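Local coordinates for protein succinylglutamate desuccinylase/aspartoacylase (Shewanella frigidimarina, PDB 3LWU) that binds a zinc ion and is probably a hydrolase of the succinylglutamate desuccinylase/aspartoacylase family, acting on ester bonds, at residues A[20-28]-A[40-48]; A[119-127]-A[169-179]. All blocks are in the same frame, centred on the assembly; numbering follows the deposited sequence.

Contact 1 of 2, residues A[20-28]-A[40-48]; sequences MTKAIQSSV and TVPIYSFMG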
loop_
_atom_site.group_PDB
_atom_site.type_symbol
_atom_site.label_atom_id
_atom_site.label_comp_id
_atom_site.label_asym_id
_atom_site.label_seq_id
_atom_site.Cartn_x
_atom_site.Cartn_y
_atom_site.Cartn_z
HETATM N N MSE A 20 -12.764 -36.925 17.185
HETATM C CA MSE A 20 -11.810 -36.989 18.327
HETATM C C MSE A 20 -10.327 -36.912 17.839
HETATM O O MSE A 20 -9.649 -37.963 17.825
HETATM C CB MSE A 20 -12.039 -38.297 19.104
ATOM N N THR A 21 -9.831 -35.712 17.455
ATOM C CA THR A 21 -8.416 -35.562 17.037
ATOM C C THR A 21 -7.373 -35.983 18.089
ATOM O O THR A 21 -7.546 -35.742 19.277
ATOM C CB THR A 21 -8.041 -34.140 16.623
ATOM O OG1 THR A 21 -6.658 -34.115 16.213
ATOM C CG2 THR A 21 -8.214 -33.182 17.791
ATOM N N LYS A 22 -6.288 -36.595 17.616
ATOM C CA LYS A 22 -5.124 -36.951 18.463
ATOM C C LYS A 22 -4.279 -35.730 18.807
ATOM O O LYS A 22 -3.522 -35.766 19.749
ATOM C CB LYS A 22 -4.189 -37.962 17.760
ATOM C CG LYS A 22 -4.805 -39.285 17.490
ATOM C CD LYS A 22 -3.793 -40.373 17.125
ATOM C CE LYS A 22 -3.131 -40.143 15.790
ATOM N NZ LYS A 22 -2.816 -41.447 15.131
ATOM N N ALA A 23 -4.409 -34.666 18.021
ATOM C CA ALA A 23 -3.594 -33.459 18.187
ATOM C C ALA A 23 -3.888 -32.720 19.500
ATOM O O ALA A 23 -5.048 -32.544 19.863
ATOM C CB ALA A 23 -3.812 -32.515 17.003
ATOM N N ILE A 24 -2.837 -32.322 20.208
ATOM C CA ILE A 24 -2.956 -31.349 21.295
ATOM C C ILE A 24 -2.739 -29.951 20.677
ATOM O O ILE A 24 -1.720 -29.724 20.010
ATOM C CB ILE A 24 -1.881 -31.567 22.382
ATOM C CG1 ILE A 24 -1.902 -33.016 22.951
ATOM C CG2 ILE A 24 -2.027 -30.508 23.467
ATOM C CD1 ILE A 24 -3.284 -33.673 23.031
ATOM N N GLN A 25 -3.701 -29.046 20.886
ATOM C CA GLN A 25 -3.673 -27.674 20.328
ATOM C C GLN A 25 -3.167 -26.658 21.350
ATOM O O GLN A 25 -3.636 -26.646 22.458
ATOM C CB GLN A 25 -5.061 -27.246 19.867
ATOM C CG GLN A 25 -5.088 -25.833 19.244
ATOM C CD GLN A 25 -6.339 -25.561 18.410
ATOM O OE1 GLN A 25 -7.211 -26.408 18.296
ATOM N NE2 GLN A 25 -6.401 -24.382 17.788
ATOM N N SER A 26 -2.189 -25.830 20.987
ATOM C CA SER A 26 -1.778 -24.725 21.847
ATOM C C SER A 26 -1.577 -23.496 20.979
ATOM O O SER A 26 -1.972 -23.493 19.798
ATOM C CB SER A 26 -0.500 -25.064 22.627
ATOM O OG SER A 26 0.508 -25.478 21.729
ATOM N N SER A 27 -0.980 -22.446 21.553
ATOM C CA SER A 27 -0.673 -21.278 20.751
ATOM C C SER A 27 0.559 -20.542 21.249
ATOM O O SER A 27 0.932 -20.686 22.389
ATOM C CB SER A 27 -1.903 -20.382 20.616
ATOM O OG SER A 27 -2.102 -19.590 21.743
ATOM N N VAL A 28 1.231 -19.833 20.354
ATOM C CA VAL A 28 2.458 -19.133 20.679
ATOM C C VAL A 28 2.328 -17.674 20.262
ATOM O O VAL A 28 1.862 -17.378 19.139
ATOM C CB VAL A 28 3.642 -19.739 19.950
ATOM C CG1 VAL A 28 4.858 -18.849 20.106
ATOM C CG2 VAL A 28 3.963 -21.105 20.553
ATOM N N THR A 40 -0.745 -14.198 17.431
ATOM C CA THR A 40 -0.563 -15.577 17.844
ATOM C C THR A 40 -0.578 -16.552 16.654
ATOM O O THR A 40 -1.169 -16.277 15.579
ATOM C CB THR A 40 -1.638 -15.979 18.905
ATOM O OG1 THR A 40 -2.899 -15.976 18.277
ATOM C CG2 THR A 40 -1.724 -14.993 20.068
ATOM N N VAL A 41 0.133 -17.663 16.835
ATOM C CA VAL A 41 0.213 -18.763 15.891
ATOM C C VAL A 41 -0.313 -19.999 16.583
ATOM O O VAL A 41 0.113 -20.291 17.695
ATOM C CB VAL A 41 1.660 -19.008 15.464
ATOM C CG1 VAL A 41 1.777 -20.252 14.594
ATOM C CG2 VAL A 41 2.211 -17.749 14.755
ATOM N N PRO A 42 -1.247 -20.733 15.939
ATOM C CA PRO A 42 -1.771 -21.970 16.499
ATOM C C PRO A 42 -0.778 -23.115 16.259
ATOM O O PRO A 42 -0.196 -23.200 15.199
ATOM C CB PRO A 42 -3.063 -22.191 15.716
ATOM C CG PRO A 42 -2.862 -21.498 14.411
ATOM C CD PRO A 42 -1.905 -20.368 14.673
ATOM N N ILE A 43 -0.583 -23.945 17.273
ATOM C CA ILE A 43 0.342 -25.055 17.260
ATOM C C ILE A 43 -0.458 -26.336 17.560
ATOM O O ILE A 43 -1.268 -26.390 18.504
ATOM C CB ILE A 43 1.500 -24.843 18.298
ATOM C CG1 ILE A 43 2.252 -23.503 18.027
ATOM C CG2 ILE A 43 2.473 -26.009 18.325
ATOM C CD1 ILE A 43 3.019 -23.445 16.725
ATOM N N TYR A 44 -0.225 -27.356 16.725
ATOM C CA TYR A 44 -0.833 -28.660 16.844
ATOM C C TYR A 44 0.309 -29.637 16.987
ATOM O O TYR A 44 1.288 -29.588 16.233
ATOM C CB TYR A 44 -1.635 -29.008 15.573
ATOM C CG TYR A 44 -2.807 -28.099 15.337
ATOM C CD1 TYR A 44 -3.986 -28.267 16.035
ATOM C CD2 TYR A 44 -2.725 -27.032 14.450
ATOM C CE1 TYR A 44 -5.100 -27.406 15.825
ATOM C CE2 TYR A 44 -3.828 -26.153 14.253
ATOM C CZ TYR A 44 -5.006 -26.364 14.945
ATOM O OH TYR A 44 -6.099 -25.557 14.731
ATOM N N SER A 45 0.175 -30.534 17.942
ATOM C CA SER A 45 1.211 -31.504 18.209
ATOM C C SER A 45 0.652 -32.928 18.222
ATOM O O SER A 45 -0.281 -33.207 18.962
ATOM C CB SER A 45 1.885 -31.160 19.546
ATOM O OG SER A 45 2.773 -32.199 19.902
ATOM N N PHE A 46 1.191 -33.805 17.364
ATOM C CA PHE A 46 0.900 -35.227 17.439
ATOM C C PHE A 46 2.062 -35.877 18.171
ATOM O O PHE A 46 3.173 -35.950 17.654
ATOM C CB PHE A 46 0.747 -35.851 16.037
ATOM C CG PHE A 46 -0.551 -35.474 15.307
ATOM C CD1 PHE A 46 -0.671 -34.288 14.650
ATOM C CD2 PHE A 46 -1.622 -36.337 15.280
ATOM C CE1 PHE A 46 -1.859 -33.953 14.014
ATOM C CE2 PHE A 46 -2.776 -36.034 14.635
ATOM C CZ PHE A 46 -2.905 -34.836 14.006
HETATM N N MSE A 47 1.823 -36.329 19.385
HETATM C CA MSE A 47 2.884 -36.914 20.220
HETATM C C MSE A 47 3.351 -38.195 19.630
HETATM O O MSE A 47 2.529 -39.011 19.298
HETATM C CB MSE A 47 2.340 -37.355 21.550
HETATM C CG MSE A 47 2.411 -36.362 22.638
HETATM SE SE MSE A 47 1.810 -37.405 24.201
HETATM C CE MSE A 47 0.666 -35.882 24.747
ATOM N N GLY A 48 4.655 -38.410 19.567
ATOM C CA GLY A 48 5.176 -39.691 19.149
ATOM C C GLY A 48 5.111 -40.703 20.289
ATOM O O GLY A 48 5.263 -40.332 21.424
#
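Gln-25 and Tyr-44 face each other as a non-hydrogen-bonded pair of an antiparallel beta hairpin, strand 24-32 running out and strand 38-46 coming back. Their side chains lie alongside and point the same way, with the amide turned 49° against the phenol ring and Gln-25 CD 3.4 Å from Tyr-44 CE1. The glutamine reaches that far because CG stands opposite the backbone N (chi1 -179°) and the chain stays extended beyond it. Both polar ends serve a second subunit: Tyr-44 OH bonds to Ile-343 O and Tyr-346 N there, and Gln-25 NE2 to Asp-344 O. A phenylalanine at Tyr-44 would keep the ring beside the glutamine but would probably leave those two backbone groups of the second subunit without their hydroxyl partner.

Toward the N-terminal end of 20-28, Ala-23 CB sits over one face of the Phe-46 ring in a CH-pi contact, 4.1 Å from the ring centroid. The Lys-22 side chain runs across that of Phe-46 at about a right angle, its CB 3.9 Å from Phe-46 CD2, while NZ goes on to Leu-80 O and Tyr-83 O. Ala-23 itself is held by an ST turn, its N donating to Thr-21 OG1, which is also hydrogen-bonded to Glu-81.

On the other side of the hairpin, Val-28 CG2 meets Ile-43 CG1 at 3.9 Å. Ser-26 and Ile-43 exchange two backbone hydrogen bonds: Ser-26 N donates almost straight to Ile-43 O at 2.7 Å, whereas Ile-43 N approaches Ser-26 O from 47° above the carbonyl plane.

Contact 2 of 2, residues A[119-127]-A[169-179]; sequences NWNREYFDH and STGHRLAVNLQ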
loop_
_atom_site.group_PDB
_atom_site.type_symbol
_atom_site.label_atom_id
_atom_site.label_comp_id
_atom_site.label_asym_id
_atom_site.label_seq_id
_atom_site.Cartn_x
_atom_site.Cartn_y
_atom_site.Cartn_z
ATOM N N ASN A 119 11.910 -8.640 3.981
ATOM C CA ASN A 119 11.335 -9.914 3.640
ATOM C C ASN A 119 11.257 -10.785 4.898
ATOM O O ASN A 119 12.246 -10.972 5.569
ATOM C CB ASN A 119 12.217 -10.572 2.570
ATOM C CG ASN A 119 11.601 -11.880 1.968
ATOM O OD1 ASN A 119 10.999 -12.702 2.682
ATOM N ND2 ASN A 119 11.758 -12.055 0.638
ATOM N N TRP A 120 10.071 -11.291 5.224
ATOM C CA TRP A 120 9.896 -12.037 6.440
ATOM C C TRP A 120 10.788 -13.273 6.429
ATOM O O TRP A 120 11.266 -13.693 7.466
ATOM C CB TRP A 120 8.464 -12.507 6.590
ATOM C CG TRP A 120 7.391 -11.442 6.668
ATOM C CD1 TRP A 120 6.315 -11.310 5.825
ATOM C CD2 TRP A 120 7.260 -10.406 7.646
ATOM N NE1 TRP A 120 5.518 -10.259 6.230
ATOM C CE2 TRP A 120 6.074 -9.694 7.350
ATOM C CE3 TRP A 120 8.020 -10.012 8.753
ATOM C CZ2 TRP A 120 5.651 -8.616 8.098
ATOM C CZ3 TRP A 120 7.581 -8.915 9.505
ATOM C CH2 TRP A 120 6.399 -8.257 9.185
ATOM N N ASN A 121 11.002 -13.861 5.248
ATOM C CA ASN A 121 11.846 -15.041 5.130
ATOM C C ASN A 121 13.338 -14.768 5.060
ATOM O O ASN A 121 14.108 -15.690 4.712
ATOM C CB ASN A 121 11.420 -15.905 3.954
ATOM C CG ASN A 121 11.847 -17.361 4.114
ATOM O OD1 ASN A 121 11.915 -17.908 5.228
ATOM N ND2 ASN A 121 12.175 -17.982 3.001
ATOM N N ARG A 122 13.762 -13.545 5.375
ATOM C CA ARG A 122 15.186 -13.181 5.419
ATOM C C ARG A 122 15.552 -12.726 6.834
ATOM O O ARG A 122 16.566 -12.117 7.037
ATOM C CB ARG A 122 15.505 -12.018 4.454
ATOM C CG ARG A 122 15.280 -12.265 2.940
ATOM C CD ARG A 122 16.488 -12.832 2.149
ATOM N NE ARG A 122 16.347 -14.291 2.049
ATOM C CZ ARG A 122 15.641 -14.947 1.115
ATOM N NH1 ARG A 122 15.030 -14.311 0.117
ATOM N NH2 ARG A 122 15.567 -16.270 1.172
ATOM N N GLU A 123 14.721 -13.045 7.808
ATOM C CA GLU A 123 14.815 -12.521 9.142
ATOM C C GLU A 123 15.315 -13.555 10.155
ATOM O O GLU A 123 15.361 -13.264 11.334
ATOM C CB GLU A 123 13.413 -12.040 9.583
ATOM C CG GLU A 123 12.903 -10.739 8.908
ATOM C CD GLU A 123 13.608 -9.474 9.433
ATOM O OE1 GLU A 123 14.815 -9.324 9.231
ATOM O OE2 GLU A 123 12.980 -8.596 10.037
ATOM N N TYR A 124 15.665 -14.765 9.715
ATOM C CA TYR A 124 16.060 -15.817 10.653
ATOM C C TYR A 124 17.468 -15.553 11.200
ATOM O O TYR A 124 18.227 -14.718 10.671
ATOM C CB TYR A 124 15.922 -17.216 10.037
ATOM C CG TYR A 124 14.470 -17.609 9.858
ATOM C CD1 TYR A 124 13.741 -18.140 10.900
ATOM C CD2 TYR A 124 13.814 -17.383 8.655
ATOM C CE1 TYR A 124 12.408 -18.474 10.743
ATOM C CE2 TYR A 124 12.456 -17.694 8.493
ATOM C CZ TYR A 124 11.773 -18.238 9.538
ATOM O OH TYR A 124 10.479 -18.567 9.363
ATOM N N PHE A 125 17.782 -16.222 12.293
ATOM C CA PHE A 125 19.012 -15.942 13.040
ATOM C C PHE A 125 20.149 -16.914 12.687
ATOM O O PHE A 125 19.977 -18.130 12.782
ATOM C CB PHE A 125 18.736 -16.036 14.541
ATOM C CG PHE A 125 19.962 -15.834 15.403
ATOM C CD1 PHE A 125 20.698 -14.665 15.312
ATOM C CD2 PHE A 125 20.346 -16.795 16.336
ATOM C CE1 PHE A 125 21.804 -14.460 16.123
ATOM C CE2 PHE A 125 21.447 -16.590 17.135
ATOM C CZ PHE A 125 22.178 -15.417 17.021
ATOM N N ASP A 126 21.296 -16.345 12.316
ATOM C CA ASP A 126 22.555 -17.063 12.066
ATOM C C ASP A 126 23.358 -17.071 13.353
ATOM O O ASP A 126 23.754 -16.026 13.848
ATOM C CB ASP A 126 23.331 -16.293 10.989
ATOM C CG ASP A 126 24.724 -16.883 10.681
ATOM O OD1 ASP A 126 25.164 -17.902 11.274
ATOM O OD2 ASP A 126 25.384 -16.294 9.796
ATOM N N HIS A 127 23.601 -18.254 13.906
ATOM C CA HIS A 127 24.258 -18.354 15.216
ATOM C C HIS A 127 25.749 -17.988 15.228
ATOM O O HIS A 127 26.275 -17.666 16.294
ATOM C CB HIS A 127 24.071 -19.756 15.801
ATOM C CG HIS A 127 22.643 -20.105 16.099
ATOM N ND1 HIS A 127 22.102 -20.021 17.364
ATOM C CD2 HIS A 127 21.648 -20.547 15.294
ATOM C CE1 HIS A 127 20.837 -20.409 17.328
ATOM N NE2 HIS A 127 20.535 -20.725 16.083
ATOM N N SER A 169 13.730 -6.228 15.882
ATOM C CA SER A 169 12.638 -5.868 14.958
ATOM C C SER A 169 11.423 -6.787 15.064
ATOM O O SER A 169 11.519 -7.899 15.575
ATOM C CB SER A 169 13.118 -5.833 13.504
ATOM O OG SER A 169 13.451 -7.128 13.083
ATOM N N THR A 170 10.291 -6.323 14.542
ATOM C CA THR A 170 9.044 -7.105 14.533
ATOM C C THR A 170 9.306 -8.416 13.795
ATOM O O THR A 170 8.984 -9.496 14.279
ATOM C CB THR A 170 7.926 -6.271 13.844
ATOM O OG1 THR A 170 7.790 -5.034 14.551
ATOM C CG2 THR A 170 6.607 -6.971 13.764
ATOM N N GLY A 171 9.950 -8.315 12.644
ATOM C CA GLY A 171 10.256 -9.492 11.804
ATOM C C GLY A 171 11.257 -10.447 12.443
ATOM O O GLY A 171 11.075 -11.633 12.391
ATOM N N HIS A 172 12.281 -9.927 13.093
ATOM C CA HIS A 172 13.230 -10.788 13.820
ATOM C C HIS A 172 12.532 -11.511 14.997
ATOM O O HIS A 172 12.833 -12.677 15.311
ATOM C CB HIS A 172 14.454 -9.992 14.336
ATOM C CG HIS A 172 15.495 -9.686 13.294
ATOM N ND1 HIS A 172 16.253 -8.526 13.315
ATOM C CD2 HIS A 172 15.958 -10.413 12.247
ATOM C CE1 HIS A 172 17.099 -8.536 12.296
ATOM N NE2 HIS A 172 16.943 -9.672 11.636
ATOM N N ARG A 173 11.627 -10.832 15.683
ATOM C CA ARG A 173 10.922 -11.505 16.780
ATOM C C ARG A 173 10.056 -12.665 16.288
ATOM O O ARG A 173 10.072 -13.739 16.882
ATOM C CB ARG A 173 10.049 -10.538 17.566
ATOM C CG ARG A 173 9.205 -11.201 18.642
ATOM C CD ARG A 173 8.481 -10.091 19.433
ATOM N NE ARG A 173 9.418 -9.388 20.303
ATOM C CZ ARG A 173 9.871 -9.856 21.459
ATOM N NH1 ARG A 173 9.488 -11.026 21.953
ATOM N NH2 ARG A 173 10.701 -9.133 22.139
ATOM N N LEU A 174 9.299 -12.432 15.232
ATOM C CA LEU A 174 8.562 -13.506 14.578
ATOM C C LEU A 174 9.509 -14.690 14.237
ATOM O O LEU A 174 9.270 -15.831 14.647
ATOM C CB LEU A 174 7.877 -12.989 13.309
ATOM C CG LEU A 174 7.286 -14.094 12.400
ATOM C CD1 LEU A 174 6.120 -14.792 13.061
ATOM C CD2 LEU A 174 6.913 -13.515 11.078
ATOM N N ALA A 175 10.594 -14.381 13.529
ATOM C CA ALA A 175 11.473 -15.399 12.963
ATOM C C ALA A 175 12.103 -16.215 14.085
ATOM O O ALA A 175 12.079 -17.446 14.035
ATOM C CB ALA A 175 12.503 -14.763 12.059
ATOM N N VAL A 176 12.591 -15.532 15.123
ATOM C CA VAL A 176 13.193 -16.173 16.260
ATOM C C VAL A 176 12.232 -17.140 16.988
ATOM O O VAL A 176 12.638 -18.249 17.355
ATOM C CB VAL A 176 13.784 -15.118 17.235
ATOM C CG1 VAL A 176 14.068 -15.713 18.583
ATOM C CG2 VAL A 176 15.040 -14.550 16.643
ATOM N N ASN A 177 10.975 -16.732 17.194
ATOM C CA ASN A 177 10.003 -17.580 17.875
ATOM C C ASN A 177 9.747 -18.861 17.069
ATOM O O ASN A 177 9.629 -19.954 17.620
ATOM C CB ASN A 177 8.671 -16.829 18.051
ATOM C CG ASN A 177 8.620 -16.014 19.309
ATOM O OD1 ASN A 177 8.603 -14.773 19.274
ATOM N ND2 ASN A 177 8.542 -16.682 20.418
ATOM N N LEU A 178 9.669 -18.725 15.751
ATOM C CA LEU A 178 9.484 -19.901 14.897
ATOM C C LEU A 178 10.715 -20.807 14.910
ATOM O O LEU A 178 10.595 -22.027 14.933
ATOM C CB LEU A 178 9.156 -19.496 13.470
ATOM C CG LEU A 178 7.850 -18.676 13.304
ATOM C CD1 LEU A 178 7.654 -18.296 11.841
ATOM C CD2 LEU A 178 6.589 -19.376 13.857
ATOM N N GLN A 179 11.892 -20.192 14.887
ATOM C CA GLN A 179 13.148 -20.886 14.750
ATOM C C GLN A 179 13.428 -21.696 16.020
ATOM O O GLN A 179 13.977 -22.832 15.944
ATOM C CB GLN A 179 14.262 -19.854 14.476
ATOM C CG GLN A 179 15.645 -20.425 14.190
ATOM C CD GLN A 179 16.677 -19.365 13.737
ATOM O OE1 GLN A 179 16.330 -18.286 13.242
ATOM N NE2 GLN A 179 17.950 -19.697 13.882
HETATM O O HOH W 1 14.731 -6.574 10.561
#
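Gln-179 OE1 takes the backbone N-H of Phe-125 at 2.7 Å, one half of a two-bond exchange between a side-chain amide on helix 170-182 and the loop 119-127 of the zinc-binding catalytic domain. The other half is Gln-179 NE2 giving to Phe-125 O at 2.8 Å. Both bonds are nearly straight and use carbonyl lone pairs, so the amide meets the Phe-125 backbone in plane, and the two bonds fix its rotation. An all-extended chain (chi1 -175°) carries the amide from the helix out to the loop; NE2 also bonds to His-183.

One turn back, Ala-175 CB lies over a face of the Tyr-124 ring, 4.0 Å from its centroid, a CH-pi contact. Gln-179 CB comes at the edge of the same ring, and Tyr-124 OH bonds to Gln-59.

At the start of the helix, Ser-169 is the N-cap, its OG accepting from His-172 N. The Glu-123 side chain bends in here at chi2 (-74°) and crosses His-172 at about a right angle, its carboxylate over one face of the imidazole. Water 1 donates to Glu-123 OE2 and also bonds Ser-169 OG. Gly-171 lets the loop come close, for a side chain on it would run into the carboxylate. The loop also borders the metal site: Asn-119 OD1 bonds to the zinc ligand His-63. Next along, the indole of Trp-120 meets the helix by its edge, CZ3 standing 3.6 Å from Gly-171 CA.

Contact 1 lies toward the surface, contact 2 in the buried interior of the catalytic domain, their centres about 22 Å apart. In 20-28 with 40-48, strand pairs with strand, so paired backbone bonds do most of the holding and side chains divide between two sheet faces, one reaching a second subunit. In 119-127 with 169-179, an irregular loop lies on a helix whose own backbone bonds run along its length, and the direct polar bonds across come from one glutamine amide, with a water between a carboxylate and the capping serine. Only contact 2 borders the zinc site. The two share no secondary-structure element, but they touch where Val-28 packs against Asn-177.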